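Local atomic coordinates of LPXTG cell wall anchor domain-containing protein (Lactobacillus rhamnosus, PDB entry 7CBS), a protein that serves as the basal pilin of the sortase-assembled SpaCBA pilus, probably anchoring the fibre to the cell wall and contributing to adhesion. Residues Asn64-Phe68 against Thr140-Lys144; Val70-Asp76 against Tyr100-Ser106. All blocks are in the same frame, centred on the assembly; numbering follows the deposited sequence.

Contact 1 (Asn64-Phe68 against Thr140-Lys144); sequences NGVTF and TAAPK
The carbonyl oxygen of Thr67 gathers the polar atoms of two successive residues on the facing strand. Its main donor is Thr140 N, at 2.9 Å from Thr67 O; the C=O...N angle of 163° brings this N-H almost straight onto the carbonyl. A second, weak bond comes from Ala141 N, 3.4 Å from the same Thr67 O. The hydroxyl of Thr140 also stands near this oxygen, but its stronger partner is Thr69 OG1 on the same strand as Thr67. With OG1 of Thr140 held between its own backbone N and carbonyl carbon (chi1 53°), the hydroxyl is turned to the Thr67 side, where Thr67 CG2 lies 3.6 Å from Thr140 OG1; the two threonine side chains cross at about a right angle.

The return bond runs from Thr67 N to Ala141 O at 2.8 Å, its donor tilted 31° from the carbonyl plane. On one face of the sheet Ala141 CB lies 3.7 Å from Thr67 OG1. Beyond the paired residues no further hydrogen bonds cross the contact, and carbon groups do the touching. CG1 of Val66 lies beside the Ala142 methyl, 4.1 Å from its CB, while CG2 of Val66 passes alongside the Pro143 ring. Pro143 CD makes a van der Waals contact with Gly65 O at 3.3 Å. Val66 N is bonded to Thr113 OG1, tying this segment also to the end of strand 107-112, where Thr113 follows.

Two residues, Thr140 and Ala141, thus stand opposite the single Thr67, which defines a classic beta bulge at the end of the antiparallel pairing between strands 67-72 and 131-141.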
loop_
_atom_site.group_PDB
_atom_site.type_symbol
_atom_site.label_atom_id
_atom_site.label_comp_id
_atom_site.label_asym_id
_atom_site.label_seq_id
_atom_site.Cartn_x
_atom_site.Cartn_y
_atom_site.Cartn_z
ATOM N N ASN A 64 15.350 15.555 -6.018
ATOM C CA ASN A 64 14.063 15.981 -5.409
ATOM C C ASN A 64 13.534 17.204 -6.167
ATOM O O ASN A 64 14.358 17.978 -6.683
ATOM C CB ASN A 64 14.222 16.268 -3.913
ATOM C CG ASN A 64 14.662 15.046 -3.133
ATOM O OD1 ASN A 64 14.227 13.931 -3.419
ATOM N ND2 ASN A 64 15.529 15.241 -2.154
ATOM N N GLY A 65 12.207 17.352 -6.231
ATOM C CA GLY A 65 11.520 18.474 -6.903
ATOM C C GLY A 65 11.159 18.159 -8.347
ATOM O O GLY A 65 10.904 19.117 -9.098
ATOM N N VAL A 66 11.151 16.878 -8.729
ATOM C CA VAL A 66 10.837 16.392 -10.111
ATOM C C VAL A 66 9.419 15.808 -10.108
ATOM O O VAL A 66 9.187 14.839 -9.353
ATOM C CB VAL A 66 11.870 15.356 -10.597
ATOM C CG1 VAL A 66 11.631 14.956 -12.044
ATOM C CG2 VAL A 66 13.297 15.854 -10.413
ATOM N N THR A 67 8.523 16.372 -10.927
ATOM C CA THR A 67 7.080 16.017 -10.987
ATOM C C THR A 67 6.883 14.825 -11.929
ATOM O O THR A 67 7.090 14.986 -13.152
ATOM C CB THR A 67 6.220 17.203 -11.444
ATOM O OG1 THR A 67 6.520 18.332 -10.625
ATOM C CG2 THR A 67 4.736 16.917 -11.371
ATOM N N PHE A 68 6.503 13.673 -11.367
ATOM C CA PHE A 68 6.022 12.480 -12.101
ATOM C C PHE A 68 4.494 12.451 -12.028
ATOM O O PHE A 68 3.939 12.709 -10.945
ATOM C CB PHE A 68 6.660 11.205 -11.545
ATOM C CG PHE A 68 8.086 10.990 -11.990
ATOM C CD1 PHE A 68 9.138 11.589 -11.314
ATOM C CD2 PHE A 68 8.375 10.210 -13.100
ATOM C CE1 PHE A 68 10.447 11.401 -11.733
ATOM C CE2 PHE A 68 9.685 10.015 -13.508
ATOM C CZ PHE A 68 10.720 10.606 -12.821
ATOM N N THR A 140 6.749 15.128 -16.007
ATOM C CA THR A 140 5.985 16.241 -16.637
ATOM C C THR A 140 6.550 17.602 -16.214
ATOM O O THR A 140 6.092 18.612 -16.776
ATOM C CB THR A 140 4.492 16.132 -16.300
ATOM O OG1 THR A 140 4.377 16.029 -14.881
ATOM C CG2 THR A 140 3.824 14.945 -16.963
ATOM N N ALA A 141 7.472 17.643 -15.248
ATOM C CA ALA A 141 8.142 18.883 -14.788
ATOM C C ALA A 141 9.422 18.532 -14.023
ATOM O O ALA A 141 9.420 17.532 -13.279
ATOM C CB ALA A 141 7.203 19.705 -13.940
ATOM N N ALA A 142 10.464 19.342 -14.210
ATOM C CA ALA A 142 11.789 19.198 -13.565
ATOM C C ALA A 142 12.470 20.559 -13.507
ATOM O O ALA A 142 12.279 21.382 -14.403
ATOM C CB ALA A 142 12.628 18.206 -14.330
ATOM N N PRO A 143 13.259 20.848 -12.446
ATOM C CA PRO A 143 14.188 21.978 -12.464
ATOM C C PRO A 143 15.052 21.946 -13.734
ATOM O O PRO A 143 15.195 20.887 -14.320
ATOM C CB PRO A 143 15.042 21.765 -11.203
ATOM C CG PRO A 143 14.136 20.988 -10.266
ATOM C CD PRO A 143 13.271 20.126 -11.164
ATOM N N LYS A 144 15.610 23.092 -14.129
ATOM C CA LYS A 144 16.537 23.200 -15.288
ATOM C C LYS A 144 17.837 22.453 -14.961
ATOM O O LYS A 144 18.225 22.412 -13.773
ATOM C CB LYS A 144 16.796 24.663 -15.650
ATOM C CG LYS A 144 15.556 25.419 -16.111
ATOM C CD LYS A 144 15.818 26.861 -16.459
ATOM C CE LYS A 144 16.553 27.038 -17.771
ATOM N NZ LYS A 144 16.366 28.400 -18.331
#

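Contact 2 (Val70-Asp76 against Tyr100-Ser106); sequences VYDVTAD and YQPASSS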
loop_
_atom_site.group_PDB
_atom_site.type_symbol
_atom_site.label_atom_id
_atom_site.label_comp_id
_atom_site.label_asym_id
_atom_site.label_seq_id
_atom_site.Cartn_x
_atom_site.Cartn_y
_atom_site.Cartn_z
ATOM N N VAL A 70 1.083 9.967 -13.091
ATOM C CA VAL A 70 0.653 8.558 -13.351
ATOM C C VAL A 70 -0.716 8.594 -14.043
ATOM O O VAL A 70 -1.607 9.320 -13.557
ATOM C CB VAL A 70 0.640 7.701 -12.066
ATOM C CG1 VAL A 70 -0.280 8.262 -10.985
ATOM C CG2 VAL A 70 0.291 6.248 -12.360
ATOM N N TYR A 71 -0.852 7.866 -15.156
ATOM C CA TYR A 71 -2.084 7.763 -15.982
ATOM C C TYR A 71 -2.552 6.307 -16.024
ATOM O O TYR A 71 -1.697 5.412 -16.074
ATOM C CB TYR A 71 -1.833 8.236 -17.416
ATOM C CG TYR A 71 -1.236 9.613 -17.552
ATOM C CD1 TYR A 71 0.129 9.813 -17.435
ATOM C CD2 TYR A 71 -2.033 10.712 -17.822
ATOM C CE1 TYR A 71 0.686 11.077 -17.561
ATOM C CE2 TYR A 71 -1.491 11.978 -17.967
ATOM C CZ TYR A 71 -0.126 12.164 -17.830
ATOM O OH TYR A 71 0.418 13.409 -17.960
ATOM N N ASP A 72 -3.871 6.098 -16.024
ATOM C CA ASP A 72 -4.534 4.790 -16.281
ATOM C C ASP A 72 -4.567 4.560 -17.794
ATOM O O ASP A 72 -5.261 5.333 -18.476
ATOM C CB ASP A 72 -5.931 4.760 -15.652
ATOM C CG ASP A 72 -6.776 3.554 -16.036
ATOM O OD1 ASP A 72 -6.193 2.481 -16.320
ATOM O OD2 ASP A 72 -8.020 3.696 -16.053
ATOM N N VAL A 73 -3.843 3.550 -18.294
ATOM C CA VAL A 73 -3.788 3.197 -19.749
ATOM C C VAL A 73 -4.340 1.779 -19.963
ATOM O O VAL A 73 -4.048 1.193 -21.024
ATOM C CB VAL A 73 -2.356 3.337 -20.312
ATOM C CG1 VAL A 73 -1.787 4.723 -20.065
ATOM C CG2 VAL A 73 -1.401 2.272 -19.776
ATOM N N THR A 74 -5.143 1.271 -19.022
ATOM C CA THR A 74 -5.624 -0.140 -18.966
ATOM C C THR A 74 -6.349 -0.528 -20.264
ATOM O O THR A 74 -5.977 -1.564 -20.856
ATOM C CB THR A 74 -6.551 -0.378 -17.768
ATOM O OG1 THR A 74 -5.851 -0.022 -16.574
ATOM C CG2 THR A 74 -7.015 -1.816 -17.672
ATOM N N ALA A 75 -7.351 0.259 -20.674
ATOM C CA ALA A 75 -8.241 -0.032 -21.827
ATOM C C ALA A 75 -7.437 0.003 -23.131
ATOM O O ALA A 75 -7.581 -0.946 -23.932
ATOM C CB ALA A 75 -9.393 0.942 -21.880
ATOM N N ASP A 76 -6.648 1.061 -23.344
ATOM C CA ASP A 76 -5.785 1.233 -24.545
ATOM C C ASP A 76 -4.746 0.109 -24.580
ATOM O O ASP A 76 -4.510 -0.438 -25.675
ATOM C CB ASP A 76 -5.113 2.609 -24.577
ATOM C CG ASP A 76 -6.071 3.752 -24.869
ATOM O OD1 ASP A 76 -7.129 3.485 -25.470
ATOM O OD2 ASP A 76 -5.758 4.904 -24.491
ATOM N N TYR A 100 1.910 8.928 -27.980
ATOM C CA TYR A 100 0.680 8.520 -27.249
ATOM C C TYR A 100 0.205 9.659 -26.342
ATOM O O TYR A 100 0.945 10.010 -25.398
ATOM C CB TYR A 100 0.925 7.250 -26.428
ATOM C CG TYR A 100 -0.265 6.807 -25.610
ATOM C CD1 TYR A 100 -1.406 6.306 -26.217
ATOM C CD2 TYR A 100 -0.252 6.892 -24.229
ATOM C CE1 TYR A 100 -2.504 5.905 -25.471
ATOM C CE2 TYR A 100 -1.342 6.497 -23.470
ATOM C CZ TYR A 100 -2.476 6.011 -24.092
ATOM O OH TYR A 100 -3.544 5.611 -23.340
ATOM N N GLN A 101 -0.978 10.211 -26.628
ATOM C CA GLN A 101 -1.647 11.254 -25.798
ATOM C C GLN A 101 -2.766 10.585 -25.008
ATOM O O GLN A 101 -3.820 10.304 -25.568
ATOM C CB GLN A 101 -2.176 12.413 -26.651
ATOM C CG GLN A 101 -2.595 13.632 -25.833
ATOM C CD GLN A 101 -1.559 14.089 -24.830
ATOM O OE1 GLN A 101 -0.361 14.127 -25.106
ATOM N NE2 GLN A 101 -2.016 14.449 -23.641
ATOM N N PRO A 102 -2.578 10.299 -23.695
ATOM C CA PRO A 102 -3.616 9.629 -22.905
ATOM C C PRO A 102 -4.896 10.491 -22.807
ATOM O O PRO A 102 -4.808 11.721 -22.887
ATOM C CB PRO A 102 -2.985 9.484 -21.508
ATOM C CG PRO A 102 -1.491 9.706 -21.713
ATOM C CD PRO A 102 -1.372 10.623 -22.907
ATOM N N ALA A 103 -6.056 9.847 -22.651
ATOM C CA ALA A 103 -7.346 10.507 -22.332
ATOM C C ALA A 103 -7.145 11.412 -21.112
ATOM O O ALA A 103 -6.555 10.937 -20.132
ATOM C CB ALA A 103 -8.418 9.476 -22.085
ATOM N N SER A 104 -7.603 12.669 -21.170
ATOM C CA SER A 104 -7.422 13.695 -20.104
ATOM C C SER A 104 -7.993 13.200 -18.767
ATOM O O SER A 104 -7.495 13.644 -17.716
ATOM C CB SER A 104 -8.040 15.007 -20.510
ATOM O OG SER A 104 -7.508 15.447 -21.750
ATOM N N SER A 105 -8.993 12.312 -18.812
ATOM C CA SER A 105 -9.714 11.755 -17.634
ATOM C C SER A 105 -8.992 10.522 -17.072
ATOM O O SER A 105 -9.512 9.924 -16.112
ATOM C CB SER A 105 -11.143 11.427 -17.988
ATOM O OG SER A 105 -12.042 11.922 -17.005
ATOM N N SER A 106 -7.817 10.175 -17.612
ATOM C CA SER A 106 -6.982 9.012 -17.204
ATOM C C SER A 106 -5.955 9.414 -16.131
ATOM O O SER A 106 -5.476 8.512 -15.423
ATOM C CB SER A 106 -6.305 8.397 -18.404
ATOM O OG SER A 106 -5.335 9.273 -18.959
HETATM O O HOH W 1 -4.653 6.383 -21.206
#
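This is a partly buried strand-to-loop contact: the end of strand 67-72 and the first turn of helix 74-84 meet the loop that leads from helix 88-95 into strand 107-112. One backbone bond ties the two segments, Asp72 N to Ser106 O at 3.0 Å, nearly straight at the hydrogen (175°) although the donor stands above the carbonyl plane. Beside it, Pro102 lies over one face of the Tyr71 ring in a CH-pi contact, with Pro102 CG 4.3 Å from the ring centroid; Ser106 OG sits at that ring's edge, 3.8 Å from Tyr71 CD2.

An Asx turn carries the strand into the helix: Asp72 OD1 accepts from Thr74 N at 3.1 Å as well as from Thr74 OG1, while Val73 holds the N-cap position.

At the helix, Tyr100 OH donates to Asp76 OD2 at 2.6 Å, and that oxygen accepts on its anti lone pair, with carboxylate and ring planes 88° apart. Tyr100 reaches this carboxylate because its CG is anti to the backbone N (chi1 178°). A water bridges Tyr100 OH to Asp72 O, and Val73 CG1 packs 3.9 Å from Tyr100 CE2. Leu95 of helix 88-95 touches both Val73 and Tyr100.

Both contacts use strand 67-72, contact 1 at its beginning and contact 2 at its end, with centres about 21 Å apart. Along the chain, contact 2 is nested inside the loop that contact 1 closes. Contact 1 lies at the surface, its centre about 16 Å from the centre of the chain, and its polar bonds are mostly backbone pairing between neighbouring strands. Contact 2 is more buried, its centre about 11 Å from the centre of the chain, and joins sheet and helix to a loop with no regular structure, so side-chain and water-mediated bonds and ring packing take over from strand pairing. The two touch where Thr140 CG2 packs 3.9 Å from Tyr71 OH.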